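Local atomic coordinates of 3-hydroxyacyl-CoA dehydrogenase (Burkholderia thailandensis, PDB entry 4XGN), a protein that probably oxidises 3-hydroxyacyl-CoA thioesters to 3-ketoacyl-CoA with NAD as the hydride acceptor, as a member of the short-chain dehydrogenase family. Residues A[198-203]-A[223-228]. Numbering follows the deposited sequence.
With NAD (nicotinamide-adenine-dinucleotide), chain I.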
# COMPACT_ATOMS: atom_id res chain seq x y z
N ILE A 198 -4.55 13.19 12.98
CA ILE A 198 -5.44 13.72 14.00
C ILE A 198 -5.22 15.21 14.05
O ILE A 198 -4.10 15.66 14.30
CB ILE A 198 -5.23 13.12 15.40
CG1 ILE A 198 -5.01 11.61 15.34
CG2 ILE A 198 -6.44 13.47 16.28
CD1 ILE A 198 -4.29 11.12 16.55
N PHE A 199 -6.32 15.95 13.84
CA PHE A 199 -6.30 17.39 13.72
C PHE A 199 -7.23 18.03 14.71
O PHE A 199 -8.32 17.53 14.97
CB PHE A 199 -6.65 17.84 12.28
CG PHE A 199 -5.47 17.82 11.37
CD1 PHE A 199 -4.90 16.60 10.96
CD2 PHE A 199 -4.86 19.00 10.98
CE1 PHE A 199 -3.80 16.58 10.15
CE2 PHE A 199 -3.78 18.97 10.16
CZ PHE A 199 -3.22 17.78 9.75
N GLU A 200 -6.78 19.17 15.24
CA GLU A 200 -7.58 19.94 16.19
C GLU A 200 -8.75 20.70 15.53
O GLU A 200 -8.56 21.81 15.02
CB GLU A 200 -6.68 20.89 16.96
CG GLU A 200 -7.39 21.56 18.11
CD GLU A 200 -6.48 22.48 18.84
OE1 GLU A 200 -6.26 23.58 18.34
OE2 GLU A 200 -5.95 22.08 19.89
N THR A 201 -9.93 20.08 15.52
CA THR A 201 -11.12 20.67 14.96
C THR A 201 -12.34 20.31 15.80
O THR A 201 -12.27 19.40 16.61
CB THR A 201 -11.38 20.15 13.52
OG1 THR A 201 -11.82 18.77 13.58
CG2 THR A 201 -10.16 20.27 12.67
N PRO A 202 -13.50 20.90 15.52
CA PRO A 202 -14.71 20.42 16.19
C PRO A 202 -15.08 18.94 15.95
O PRO A 202 -15.91 18.41 16.69
CB PRO A 202 -15.80 21.36 15.65
CG PRO A 202 -15.05 22.59 15.21
CD PRO A 202 -13.76 22.09 14.69
N MET A 203 -14.48 18.25 14.98
CA MET A 203 -14.70 16.80 14.88
C MET A 203 -14.39 16.07 16.18
O MET A 203 -14.99 15.02 16.45
CB MET A 203 -13.92 16.17 13.73
CG MET A 203 -14.27 14.69 13.51
SD MET A 203 -13.81 14.11 11.90
CE MET A 203 -15.34 14.44 11.01
N PRO A 223 4.63 16.05 18.41
CA PRO A 223 3.80 15.37 19.41
C PRO A 223 2.58 16.21 19.80
O PRO A 223 2.44 16.63 20.95
CB PRO A 223 4.79 15.16 20.58
CG PRO A 223 5.75 16.26 20.45
CD PRO A 223 5.91 16.53 18.99
N ARG A 224 1.71 16.44 18.83
CA ARG A 224 0.53 17.29 19.02
C ARG A 224 -0.45 17.03 17.91
O ARG A 224 -0.11 16.43 16.89
CB ARG A 224 0.94 18.78 18.99
CG ARG A 224 1.60 19.21 17.68
CD ARG A 224 1.57 20.70 17.51
NE ARG A 224 2.36 21.15 16.39
CZ ARG A 224 1.94 21.26 15.12
NH1 ARG A 224 0.71 20.91 14.75
NH2 ARG A 224 2.78 21.77 14.23
N LEU A 225 -1.66 17.55 18.08
CA LEU A 225 -2.66 17.52 17.01
C LEU A 225 -2.27 18.46 15.88
O LEU A 225 -1.63 19.48 16.11
CB LEU A 225 -4.03 17.98 17.55
CG LEU A 225 -4.61 17.17 18.71
CD1 LEU A 225 -6.05 17.58 19.05
CD2 LEU A 225 -4.53 15.68 18.49
N GLY A 226 -2.67 18.11 14.67
CA GLY A 226 -2.44 18.93 13.51
C GLY A 226 -3.27 20.22 13.59
O GLY A 226 -4.36 20.22 14.19
N LYS A 227 -2.76 21.28 13.00
CA LYS A 227 -3.53 22.52 12.87
C LYS A 227 -4.24 22.54 11.50
O LYS A 227 -3.65 22.15 10.49
CB LYS A 227 -2.59 23.71 12.97
CG LYS A 227 -1.94 23.84 14.33
CD LYS A 227 -0.84 24.86 14.26
CE LYS A 227 -0.14 25.02 15.60
NZ LYS A 227 1.28 25.11 15.29
N PRO A 228 -5.47 23.09 11.42
CA PRO A 228 -6.11 23.23 10.10
C PRO A 228 -5.23 23.93 9.04
O PRO A 228 -5.27 23.55 7.87
CB PRO A 228 -7.39 24.04 10.42
CG PRO A 228 -7.70 23.60 11.79
CD PRO A 228 -6.39 23.43 12.51
PA NAD I . -15.59 19.40 11.26
O1A NAD I . -16.68 18.65 11.93
O2A NAD I . -14.98 20.55 11.99
O5B NAD I . -16.06 19.91 9.81
C5B NAD I . -16.85 19.10 8.96
C4B NAD I . -17.84 19.99 8.20
O4B NAD I . -18.52 19.11 7.46
C3B NAD I . -18.87 20.64 9.16
O3B NAD I . -18.91 22.03 9.11
C2B NAD I . -20.15 19.91 8.70
O2B NAD I . -21.35 20.70 9.02
C1B NAD I . -19.96 19.60 7.42
N9A NAD I . -20.76 18.51 6.98
C8A NAD I . -21.06 17.33 7.61
N7A NAD I . -21.94 16.60 6.85
C5A NAD I . -22.13 17.34 5.76
C6A NAD I . -22.89 17.10 4.65
N6A NAD I . -23.75 16.00 4.37
N1A NAD I . -22.90 18.02 3.66
C2A NAD I . -22.18 19.18 3.76
N3A NAD I . -21.40 19.41 4.86
C4A NAD I . -21.42 18.48 5.84
O3 NAD I . -14.50 18.23 11.07
PN NAD I . -13.10 18.38 10.25
O1N NAD I . -12.05 17.87 11.19
O2N NAD I . -12.82 19.75 9.67
O5D NAD I . -13.29 17.31 9.05
C5D NAD I . -12.95 17.60 7.70
C4D NAD I . -12.62 16.39 6.91
O4D NAD I . -11.46 15.92 7.44
C3D NAD I . -13.67 15.27 7.09
O3D NAD I . -13.85 14.57 5.93
C2D NAD I . -12.97 14.42 8.18
O2D NAD I . -13.54 13.03 8.23
C1D NAD I . -11.71 14.43 7.83
N1N NAD I . -10.68 14.13 8.82
C2N NAD I . -10.58 14.78 10.02
C3N NAD I . -9.59 14.47 10.95
C7N NAD I . -9.47 15.13 12.29
O7N NAD I . -8.75 14.64 13.13
N7N NAD I . -10.17 16.34 12.57
C4N NAD I . -8.67 13.45 10.62
C5N NAD I . -8.75 12.82 9.40
C6N NAD I . -9.75 13.15 8.51
O HOH W 1 -1.46 14.92 14.88
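The ring of Phe199 takes Gly226 CA over one face, a CH-pi contact 3.7 Å from the ring centroid, while Lys227 O meets the ring edge in its plane, 3.2 Å from CE2. With CG anti to its carbonyl carbon (chi1 -83°), Phe199 swings its ring back alongside the glycine backbone, and because Gly226 has no side chain the two can lie this close. The backbones are joined at the same place by a single beta bridge: Gly226 N donates to Ile198 O (2.9 Å) in an almost straight bond directed at a lone pair, and Glu200 N donates to Gly226 O (2.8 Å). Ile198 O is gripped twice, since a water that also donates to Arg224 O donates to it as well.

In this Rossmann-fold dehydrogenase the bridge ties the loop after strand 189-196, which lines the nicotinamide end of NAD, to the loop leading into helix 228-240. The backbone edge of Phe199 turned from Gly226 holds the carboxamide: Phe199 N donates to NAD O7N (2.9 Å), and NAD N7N gives a longer bond to Phe199 O. Thr201 OG1, placed between its backbone N and carbonyl carbon (chi1 72°), donates to the phosphate oxygen NAD O1N (2.6 Å) and accepts from Met203 N in an ST turn.

Leu225 spreads its two methyls, CD2 against Ile198 CG2 (3.7 Å) and CD1 against Glu200 CB. Separately, the Pro228 ring, opening helix 228-240, lies by Glu200 O. Met243 of the second subunit also packs on Phe199.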